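Local coordinates for alginate lyase, family PL7 (Zobellia galactanivorans, PDB 4BE3), which degrades the brown-algal polysaccharide alginate as an exolytic lyase of family PL7, probably cleaving its glycosidic links by beta-elimination, at residues 110-115 with 250-255; 116-121 with 139-144; 195-200 with 213-218. All blocks are in the same frame, centred on the assembly; numbering follows the deposited sequence.

Contact 1: 110-115 with 250-255; sequences IHSDEG and AGEIQY. With SRT (S,R meso-tartaric acid), chain C.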
loop_
_atom_site.group_PDB
_atom_site.type_symbol
_atom_site.label_atom_id
_atom_site.label_comp_id
_atom_site.label_asym_id
_atom_site.label_seq_id
_atom_site.Cartn_x
_atom_site.Cartn_y
_atom_site.Cartn_z
ATOM N N ILE A 110 4.053 -13.889 -4.178
ATOM C CA ILE A 110 4.340 -12.713 -3.302
ATOM C C ILE A 110 5.844 -12.911 -3.013
ATOM O O ILE A 110 6.247 -14.022 -2.575
ATOM C CB ILE A 110 3.550 -12.769 -1.995
ATOM C CG1 ILE A 110 2.049 -12.589 -2.416
ATOM C CG2 ILE A 110 4.133 -11.647 -1.038
ATOM C CD1 ILE A 110 1.153 -12.812 -1.223
ATOM N N HIS A 111 6.660 -11.841 -3.228
ATOM C CA HIS A 111 8.072 -11.943 -2.905
ATOM C C HIS A 111 8.427 -10.908 -1.874
ATOM O O HIS A 111 7.973 -9.740 -1.983
ATOM C CB HIS A 111 8.770 -11.671 -4.230
ATOM C CG HIS A 111 10.256 -11.653 -4.133
ATOM N ND1 HIS A 111 10.962 -12.780 -4.033
ATOM C CD2 HIS A 111 11.149 -10.605 -4.044
ATOM C CE1 HIS A 111 12.314 -12.471 -3.878
ATOM N NE2 HIS A 111 12.422 -11.144 -3.912
ATOM N N SER A 112 9.242 -11.288 -0.885
ATOM C CA SER A 112 9.559 -10.309 0.183
ATOM C C SER A 112 10.714 -9.424 -0.415
ATOM O O SER A 112 11.689 -9.874 -1.096
ATOM C CB SER A 112 9.872 -11.135 1.497
ATOM O OG SER A 112 10.664 -10.121 2.250
ATOM N N ASP A 113 10.688 -8.102 -0.074
ATOM C CA ASP A 113 11.694 -7.161 -0.603
ATOM C C ASP A 113 12.856 -7.039 0.413
ATOM O O ASP A 113 13.820 -6.300 0.148
ATOM C CB ASP A 113 11.046 -5.770 -0.807
ATOM C CG ASP A 113 12.001 -4.830 -1.558
ATOM O OD1 ASP A 113 12.529 -5.274 -2.595
ATOM O OD2 ASP A 113 12.212 -3.690 -1.099
ATOM N N GLU A 114 12.780 -7.642 1.598
ATOM C CA GLU A 114 13.882 -7.436 2.584
ATOM C C GLU A 114 14.100 -8.660 3.366
ATOM O O GLU A 114 13.409 -9.699 3.129
ATOM C CB GLU A 114 13.491 -6.304 3.595
ATOM C CG GLU A 114 12.089 -6.505 4.193
ATOM C CD GLU A 114 11.565 -5.263 5.000
ATOM O OE1 GLU A 114 12.355 -4.253 5.150
ATOM O OE2 GLU A 114 10.417 -5.313 5.563
ATOM N N GLY A 115 14.985 -8.550 4.354
ATOM C CA GLY A 115 15.232 -9.740 5.213
ATOM C C GLY A 115 15.765 -10.858 4.317
ATOM O O GLY A 115 16.661 -10.644 3.495
ATOM N N ALA A 250 4.896 -11.221 9.321
ATOM C CA ALA A 250 4.341 -9.902 9.940
ATOM C C ALA A 250 5.327 -8.737 9.739
ATOM O O ALA A 250 6.545 -8.898 10.005
ATOM C CB ALA A 250 4.076 -10.129 11.394
ATOM N N GLY A 251 4.850 -7.626 9.120
ATOM C CA GLY A 251 5.625 -6.411 9.023
ATOM C C GLY A 251 6.736 -6.459 7.991
ATOM O O GLY A 251 7.552 -5.546 7.858
ATOM N N GLU A 252 6.823 -7.551 7.254
ATOM C CA GLU A 252 7.906 -7.674 6.245
ATOM C C GLU A 252 7.421 -7.157 4.907
ATOM O O GLU A 252 6.359 -7.640 4.305
ATOM C CB GLU A 252 8.413 -9.175 6.088
ATOM C CG GLU A 252 9.870 -9.064 5.598
ATOM C CD GLU A 252 10.568 -10.349 5.732
ATOM O OE1 GLU A 252 10.367 -11.200 4.759
ATOM O OE2 GLU A 252 11.226 -10.576 6.776
ATOM N N ILE A 253 8.191 -6.234 4.320
ATOM C CA ILE A 253 7.678 -5.614 3.082
ATOM C C ILE A 253 7.738 -6.591 1.904
ATOM O O ILE A 253 8.730 -7.282 1.723
ATOM C CB ILE A 253 8.504 -4.396 2.725
ATOM C CG1 ILE A 253 8.190 -3.268 3.853
ATOM C CG2 ILE A 253 8.146 -3.781 1.368
ATOM C CD1 ILE A 253 9.294 -2.175 3.918
ATOM N N GLN A 254 6.655 -6.616 1.137
ATOM C CA GLN A 254 6.595 -7.521 -0.063
ATOM C C GLN A 254 5.816 -6.996 -1.180
ATOM O O GLN A 254 5.352 -5.817 -1.121
ATOM C CB GLN A 254 5.955 -8.723 0.304
ATOM C CG GLN A 254 4.695 -8.625 0.932
ATOM C CD GLN A 254 4.903 -9.765 1.934
ATOM O OE1 GLN A 254 6.115 -10.110 2.492
ATOM N NE2 GLN A 254 3.833 -10.501 2.025
ATOM N N TYR A 255 5.807 -7.740 -2.305
ATOM C CA TYR A 255 5.107 -7.262 -3.439
ATOM C C TYR A 255 4.725 -8.418 -4.349
ATOM O O TYR A 255 5.315 -9.527 -4.203
ATOM C CB TYR A 255 5.929 -6.231 -4.243
ATOM C CG TYR A 255 7.301 -6.726 -4.662
ATOM C CD1 TYR A 255 8.396 -6.519 -3.829
ATOM C CD2 TYR A 255 7.513 -7.338 -5.932
ATOM C CE1 TYR A 255 9.684 -6.898 -4.242
ATOM C CE2 TYR A 255 8.776 -7.736 -6.338
ATOM C CZ TYR A 255 9.856 -7.532 -5.479
ATOM O OH TYR A 255 11.128 -7.908 -5.838
HETATM O O1 SRT C . 13.975 -11.859 -6.875
HETATM O O11 SRT C . 11.743 -11.720 -7.437
HETATM C C1 SRT C . 12.933 -11.352 -7.376
HETATM C C2 SRT C . 12.962 -10.117 -8.210
HETATM O O2 SRT C . 11.970 -9.096 -7.963
HETATM C C3 SRT C . 14.135 -9.927 -9.136
HETATM O O3 SRT C . 13.502 -10.662 -10.096
HETATM C C4 SRT C . 14.536 -8.572 -9.514
HETATM O O4 SRT C . 14.292 -8.113 -10.625
HETATM O O41 SRT C . 14.991 -7.810 -8.663
HETATM O O HOH W 1 13.122 -7.248 -4.248
#

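Contact 2: 116-121 with 139-144; sequences HENEPI and NYEINT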
loop_
_atom_site.group_PDB
_atom_site.type_symbol
_atom_site.label_atom_id
_atom_site.label_comp_id
_atom_site.label_asym_id
_atom_site.label_seq_id
_atom_site.Cartn_x
_atom_site.Cartn_y
_atom_site.Cartn_z
ATOM N N HIS A 116 15.219 -12.048 4.504
ATOM C CA HIS A 116 15.639 -13.193 3.696
ATOM C C HIS A 116 15.205 -13.150 2.260
ATOM O O HIS A 116 15.716 -13.914 1.465
ATOM C CB HIS A 116 15.066 -14.441 4.352
ATOM C CG HIS A 116 15.708 -14.807 5.654
ATOM N ND1 HIS A 116 17.046 -14.621 5.918
ATOM C CD2 HIS A 116 15.141 -15.379 6.789
ATOM C CE1 HIS A 116 17.320 -15.127 7.131
ATOM N NE2 HIS A 116 16.158 -15.598 7.680
ATOM N N GLU A 117 14.275 -12.222 1.907
ATOM C CA GLU A 117 13.797 -12.120 0.521
ATOM C C GLU A 117 13.171 -13.491 0.092
ATOM O O GLU A 117 13.306 -13.877 -1.068
ATOM C CB GLU A 117 14.825 -11.624 -0.511
ATOM C CG GLU A 117 15.338 -10.249 -0.011
ATOM C CD GLU A 117 16.427 -9.619 -0.860
ATOM O OE1 GLU A 117 16.351 -9.577 -2.064
ATOM O OE2 GLU A 117 17.407 -9.147 -0.253
ATOM N N ASN A 118 12.439 -14.147 1.011
ATOM C CA ASN A 118 11.776 -15.432 0.587
ATOM C C ASN A 118 10.375 -15.139 0.008
ATOM O O ASN A 118 9.938 -13.956 0.051
ATOM C CB ASN A 118 11.634 -16.271 1.825
ATOM C CG ASN A 118 12.998 -16.851 2.316
ATOM O OD1 ASN A 118 14.026 -16.701 1.614
ATOM N ND2 ASN A 118 13.003 -17.561 3.454
ATOM N N GLU A 119 9.607 -16.162 -0.395
ATOM C CA GLU A 119 8.233 -15.923 -0.914
ATOM C C GLU A 119 7.200 -16.549 -0.088
ATOM O O GLU A 119 7.067 -17.784 -0.003
ATOM C CB GLU A 119 8.165 -16.621 -2.310
ATOM C CG GLU A 119 8.978 -15.864 -3.399
ATOM C CD GLU A 119 10.365 -16.392 -3.699
ATOM O OE1 GLU A 119 10.724 -17.617 -3.461
ATOM O OE2 GLU A 119 11.181 -15.534 -4.036
ATOM N N PRO A 120 6.303 -15.752 0.494
ATOM C CA PRO A 120 5.146 -16.286 1.114
ATOM C C PRO A 120 4.310 -17.193 0.117
ATOM O O PRO A 120 3.567 -18.097 0.609
ATOM C CB PRO A 120 4.302 -14.979 1.471
ATOM C CG PRO A 120 5.448 -14.038 1.747
ATOM C CD PRO A 120 6.476 -14.294 0.652
ATOM N N ILE A 121 4.372 -16.888 -1.182
ATOM C CA ILE A 121 3.671 -17.856 -2.117
ATOM C C ILE A 121 4.286 -17.814 -3.447
ATOM O O ILE A 121 4.696 -16.762 -3.984
ATOM C CB ILE A 121 2.147 -17.561 -2.259
ATOM C CG1 ILE A 121 1.553 -18.537 -3.281
ATOM C CG2 ILE A 121 1.842 -16.098 -2.729
ATOM C CD1 ILE A 121 0.013 -18.552 -3.326
ATOM N N ASN A 139 3.344 -23.051 -3.294
ATOM C CA ASN A 139 4.333 -23.367 -2.217
ATOM C C ASN A 139 4.380 -22.145 -1.249
ATOM O O ASN A 139 4.306 -20.975 -1.739
ATOM C CB ASN A 139 5.721 -23.392 -2.813
ATOM C CG ASN A 139 5.981 -24.731 -3.505
ATOM O OD1 ASN A 139 5.020 -25.429 -3.819
ATOM N ND2 ASN A 139 7.318 -25.048 -3.791
ATOM N N TYR A 140 4.512 -22.439 0.033
ATOM C CA TYR A 140 4.724 -21.379 1.061
ATOM C C TYR A 140 6.170 -21.567 1.461
ATOM O O TYR A 140 6.538 -22.719 1.856
ATOM C CB TYR A 140 3.800 -21.722 2.251
ATOM C CG TYR A 140 4.122 -20.785 3.419
ATOM C CD1 TYR A 140 3.594 -19.466 3.396
ATOM C CD2 TYR A 140 4.928 -21.238 4.498
ATOM C CE1 TYR A 140 3.844 -18.603 4.460
ATOM C CE2 TYR A 140 5.218 -20.370 5.581
ATOM C CZ TYR A 140 4.657 -19.037 5.487
ATOM O OH TYR A 140 4.967 -18.161 6.579
ATOM N N GLU A 141 7.023 -20.511 1.461
ATOM C CA GLU A 141 8.377 -20.718 1.951
ATOM C C GLU A 141 8.481 -20.125 3.346
ATOM O O GLU A 141 7.948 -18.987 3.608
ATOM C CB GLU A 141 9.269 -19.974 0.986
ATOM C CG GLU A 141 10.739 -20.028 1.496
ATOM C CD GLU A 141 11.641 -19.467 0.399
ATOM O OE1 GLU A 141 11.337 -18.440 -0.317
ATOM O OE2 GLU A 141 12.746 -20.076 0.240
ATOM N N ILE A 142 9.100 -20.831 4.317
ATOM C CA ILE A 142 9.141 -20.258 5.662
ATOM C C ILE A 142 10.012 -19.023 5.713
ATOM O O ILE A 142 10.983 -18.876 5.006
ATOM C CB ILE A 142 9.611 -21.317 6.730
ATOM C CG1 ILE A 142 10.917 -21.967 6.259
ATOM C CG2 ILE A 142 8.522 -22.390 6.960
ATOM C CD1 ILE A 142 11.696 -22.634 7.479
ATOM N N ASN A 143 9.593 -18.058 6.575
ATOM C CA ASN A 143 10.508 -16.964 6.837
ATOM C C ASN A 143 11.472 -17.373 7.978
ATOM O O ASN A 143 11.160 -17.186 9.160
ATOM C CB ASN A 143 9.658 -15.740 7.270
ATOM C CG ASN A 143 10.489 -14.431 7.181
ATOM O OD1 ASN A 143 10.036 -13.320 7.580
ATOM N ND2 ASN A 143 11.627 -14.532 6.585
ATOM N N THR A 144 12.542 -18.062 7.571
ATOM C CA THR A 144 13.357 -18.870 8.486
ATOM C C THR A 144 13.829 -18.040 9.685
ATOM O O THR A 144 14.234 -16.897 9.504
ATOM C CB THR A 144 14.619 -19.295 7.721
ATOM O OG1 THR A 144 14.219 -19.735 6.415
ATOM C CG2 THR A 144 15.354 -20.523 8.446
HETATM O O HOH W 2 6.915 -19.798 -1.905
#

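Contact 3: 195-200 with 213-218; sequences EGIMYL and TKNLLK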
loop_
_atom_site.group_PDB
_atom_site.type_symbol
_atom_site.label_atom_id
_atom_site.label_comp_id
_atom_site.label_asym_id
_atom_site.label_seq_id
_atom_site.Cartn_x
_atom_site.Cartn_y
_atom_site.Cartn_z
ATOM N N GLU A 195 -5.594 -8.063 6.002
ATOM C CA GLU A 195 -5.218 -8.056 7.352
ATOM C C GLU A 195 -4.252 -9.217 7.715
ATOM O O GLU A 195 -4.380 -9.846 8.755
ATOM C CB GLU A 195 -6.480 -8.121 8.238
ATOM C CG GLU A 195 -7.229 -6.815 7.972
ATOM C CD GLU A 195 -8.416 -6.614 8.958
ATOM O OE1 GLU A 195 -8.904 -7.569 9.627
ATOM O OE2 GLU A 195 -8.887 -5.492 8.998
ATOM N N GLY A 196 -3.324 -9.462 6.835
ATOM C CA GLY A 196 -2.253 -10.379 7.163
ATOM C C GLY A 196 -2.614 -11.846 6.849
ATOM O O GLY A 196 -1.770 -12.714 7.113
ATOM N N ILE A 197 -3.834 -12.088 6.399
ATOM C CA ILE A 197 -4.264 -13.484 6.096
ATOM C C ILE A 197 -4.410 -13.625 4.583
ATOM O O ILE A 197 -5.036 -12.834 3.915
ATOM C CB ILE A 197 -5.546 -13.880 6.858
ATOM C CG1 ILE A 197 -5.305 -13.747 8.450
ATOM C CG2 ILE A 197 -5.926 -15.295 6.439
ATOM C CD1 ILE A 197 -6.591 -14.087 9.165
ATOM N N MET A 198 -3.771 -14.662 3.991
ATOM C CA MET A 198 -3.739 -14.833 2.569
ATOM C C MET A 198 -4.875 -15.833 2.234
ATOM O O MET A 198 -4.843 -16.978 2.722
ATOM C CB MET A 198 -2.343 -15.492 2.175
ATOM C CG MET A 198 -2.344 -15.807 0.652
ATOM S SD MET A 198 -0.583 -16.128 0.201
ATOM C CE MET A 198 -0.216 -17.733 1.096
ATOM N N TYR A 199 -5.846 -15.401 1.442
ATOM C CA TYR A 199 -6.948 -16.198 1.006
ATOM C C TYR A 199 -6.719 -16.448 -0.499
ATOM O O TYR A 199 -6.656 -15.492 -1.362
ATOM C CB TYR A 199 -8.262 -15.376 1.133
ATOM C CG TYR A 199 -8.539 -15.012 2.555
ATOM C CD1 TYR A 199 -9.124 -15.945 3.427
ATOM C CD2 TYR A 199 -8.188 -13.756 3.032
ATOM C CE1 TYR A 199 -9.396 -15.641 4.807
ATOM C CE2 TYR A 199 -8.445 -13.400 4.404
ATOM C CZ TYR A 199 -9.051 -14.363 5.252
ATOM O OH TYR A 199 -9.254 -14.051 6.539
ATOM N N LEU A 200 -6.592 -17.735 -0.916
ATOM C CA LEU A 200 -6.374 -18.068 -2.299
ATOM C C LEU A 200 -7.601 -18.663 -2.918
ATOM O O LEU A 200 -8.350 -19.389 -2.210
ATOM C CB LEU A 200 -5.205 -19.152 -2.374
ATOM C CG LEU A 200 -3.974 -18.711 -1.619
ATOM C CD1 LEU A 200 -2.956 -19.979 -1.801
ATOM C CD2 LEU A 200 -3.355 -17.482 -2.315
ATOM N N THR A 213 -6.638 -20.878 2.976
ATOM C CA THR A 213 -6.419 -19.704 3.911
ATOM C C THR A 213 -5.114 -19.924 4.536
ATOM O O THR A 213 -4.846 -21.028 5.127
ATOM C CB THR A 213 -7.513 -19.636 4.967
ATOM O OG1 THR A 213 -8.748 -19.473 4.311
ATOM C CG2 THR A 213 -7.265 -18.490 5.984
ATOM N N LYS A 214 -4.214 -18.961 4.521
ATOM C CA LYS A 214 -2.912 -19.139 5.216
ATOM C C LYS A 214 -2.573 -17.825 5.953
ATOM O O LYS A 214 -2.444 -16.778 5.303
ATOM C CB LYS A 214 -1.850 -19.430 4.141
ATOM C CG LYS A 214 -0.398 -19.503 4.659
ATOM C CD LYS A 214 -0.151 -20.685 5.561
ATOM C CE LYS A 214 1.320 -20.739 6.088
ATOM N NZ LYS A 214 1.499 -21.859 7.110
ATOM N N ASN A 215 -2.429 -17.887 7.296
ATOM C CA ASN A 215 -2.126 -16.676 8.051
ATOM C C ASN A 215 -0.664 -16.332 7.846
ATOM O O ASN A 215 0.209 -17.154 8.096
ATOM C CB ASN A 215 -2.373 -17.036 9.491
ATOM C CG ASN A 215 -2.302 -15.818 10.377
ATOM O OD1 ASN A 215 -1.528 -14.911 10.158
ATOM N ND2 ASN A 215 -3.111 -15.833 11.427
ATOM N N LEU A 216 -0.360 -15.130 7.352
ATOM C CA LEU A 216 1.057 -14.760 7.167
ATOM C C LEU A 216 1.699 -14.013 8.367
ATOM O O LEU A 216 2.902 -13.702 8.306
ATOM C CB LEU A 216 1.145 -13.822 5.991
ATOM C CG LEU A 216 0.551 -14.346 4.638
ATOM C CD1 LEU A 216 0.823 -13.306 3.514
ATOM C CD2 LEU A 216 1.387 -15.710 4.331
ATOM N N LEU A 217 0.891 -13.895 9.460
ATOM C CA LEU A 217 1.353 -13.198 10.661
ATOM C C LEU A 217 1.706 -14.117 11.803
ATOM O O LEU A 217 2.272 -13.629 12.784
ATOM C CB LEU A 217 0.233 -12.253 11.192
ATOM C CG LEU A 217 -0.378 -11.239 10.182
ATOM C CD1 LEU A 217 -1.401 -10.293 10.902
ATOM C CD2 LEU A 217 0.698 -10.394 9.508
ATOM N N LYS A 218 1.294 -15.399 11.727
ATOM C CA LYS A 218 1.523 -16.315 12.897
ATOM C C LYS A 218 1.973 -17.637 12.226
ATOM O O LYS A 218 1.234 -18.265 11.457
ATOM C CB LYS A 218 0.247 -16.555 13.716
ATOM C CG LYS A 218 -0.091 -15.357 14.595
ATOM C CD LYS A 218 -1.568 -15.372 14.965
ATOM C CE LYS A 218 -1.698 -14.563 16.252
ATOM N NZ LYS A 218 -2.824 -15.010 17.110
#

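Contact 1: 110-115 with 250-255
Y255 OH is gripped by two short bonds, 2.6 Å from SRT O2 and 2.6 Å from a water that in turn donates to D113 OD1, while H111 CD2 stands beside it. Y255 and H111 both belong to the tartrate pocket and sit on paired antiparallel strands of the PL7 beta-jelly roll. The hydrogen-bonded pair H111 with Y255 fixes the register: H111 N reaches Y255 O at 2.8 Å and the return bond runs from Y255 N to H111 O. That carbonyl oxygen also sits over one face of the Y255 ring, offset toward its rim. Both side chains leave the same face of the sheet and run side by side; the H111 ring turns an edge to the face of the Y255 ring, offset, planes 66° apart. SRT O11 lies 3.5 Å above the centre of the H111 ring, and H111 ND1 is held by E119.

Past the S112-Q254 pair the chain leaves the strand, but D113 N still bonds I253 O at 2.8 Å. On the opposite face, S112 OG is 2.7 Å from E252 OE1. E114 has CG between its backbone N and carbonyl carbon (chi1 49°) and runs on extended, crossing I253 at about a right angle; E114 OE2 takes the I253 N-H at 2.7 Å on its anti side, 34° out of the carboxylate plane.

Contact 2: 116-121 with 139-144
E141 and E119 are tied backbone to side chain and backbone to backbone, and this pair marks the dense half of the contact. E119 N donates to E141 OE1 at 2.9 Å, using the anti lone pair of that oxygen, and E141 N returns a bond to E119 O at 3.1 Å. The E141 side chain is straight, with CG opposite the backbone N (chi1 175°), and this carries its carboxylate across to the facing segment. There it lies nearly flat against the N118 side-chain amide, the two planes 22° apart and E141 CD 3.5 Å from N118 CG. The same oxygen, E141 OE1, comes within 3.3 Å of E119 OE1, two acceptors that would repel each other. E119 OE2 is hydrogen-bonded to H111 ND1; the salt bridge of E119 OE1 with K122 and a long, weak ion pair of E141 with R151 probably ease the repulsion.

Next along, P120 O is buried without a hydrogen-bond partner. It faces Y140 CD1 at 3.1 Å, approaching the ring obliquely, and Y140 CA points its hydrogen nearly straight at the same oxygen. A water bridges the two segments, donating to both E119 O and N139 O, while I121 CA makes a further CA-H...O contact, 3.2 Å from N139 O.

The other end is looser. Partly exposed H116 presents only the edge of its ring: NE2 reaches T144 O at 3.0 Å, but the bent angle of 128° makes this a weak bond. N143 centres an inverse gamma turn here, where the chain leaves the strand. The loop linking strands 104-112 and 121-126 thus lies along the end of strand 133-141, within the antiparallel sheet that lines the cleft of the PL7 jelly roll.

Contact 3: 195-200 with 213-218
Strands 197-200 and 213-215 run antiparallel, their axes 4.6 Å apart at closest approach and 164° between directions, as the two arms of a beta hairpin at the margin of the seven-stranded sheet of the jelly roll. M198 and K214 form the hydrogen-bonded pair, with M198 N to K214 O and K214 N to M198 O both at 2.8 Å. L216 N extends the ladder past the strand end by bonding G196 O at 2.8 Å.

The side chains divide between two faces. On one, I197, Y199, T213 and N215 line up. I197 CG2 presses on T213 CG2 at 3.5 Å, tighter than usual for two methyls, and the same I197 methyl also lies over one face of the Y199 ring. T213 lies alongside Y199, its CG2 and OG1 near CE1 and CD1 of the ring. On the other face M198 bends at its sulfur (chi3 68°), which brings CE back to K214 CB at 3.8 Å, while M198 CB meets L216 CG at 4.0 Å. This face looks into the space between the sheets: M198 also packs on W138 and I121, and K214 makes a cation-pi contact with Y140.

At the mouth of the hairpin L217 lies over G196, its CG 3.7 Å from G196 CA. A beta carbon at position 196 would run into L217 CD1, and at phi 87° it would also crowd the carbonyl oxygen of E195. Replacing L217 by an alanine removes CG, CD1 and CD2 and is likely to open a gap over the G196 backbone and the E195 carbonyl. L217 is itself held by an Asx turn: N215 OD1 accepts the L217 N-H at 2.7 Å.

In the fold
The three contacts lie on the same side of the chain's centre. Contacts 1 and 2, centres about 9 Å apart, share a sheet, and contact 2 is nested in the loop that contact 1 closes. They are tied by H111 ND1 to E119 OE2, 2.8 Å and probably a hydrogen bond: E119, its side chain about 5 Å from the tartrate, probably helps orient H111 of the pocket from the second shell. S112 N to N118 O, 2.9 Å, probably adds a backbone bond. Contact 3 belongs to the facing sheet, its centre about 14 Å from contact 1 and about 13 Å from contact 2. I121 CD1 meets L200 CD1 at 3.6 Å, and I110 CD1 approaches M198 SD, so apolar packing backs the cleft-lining strands.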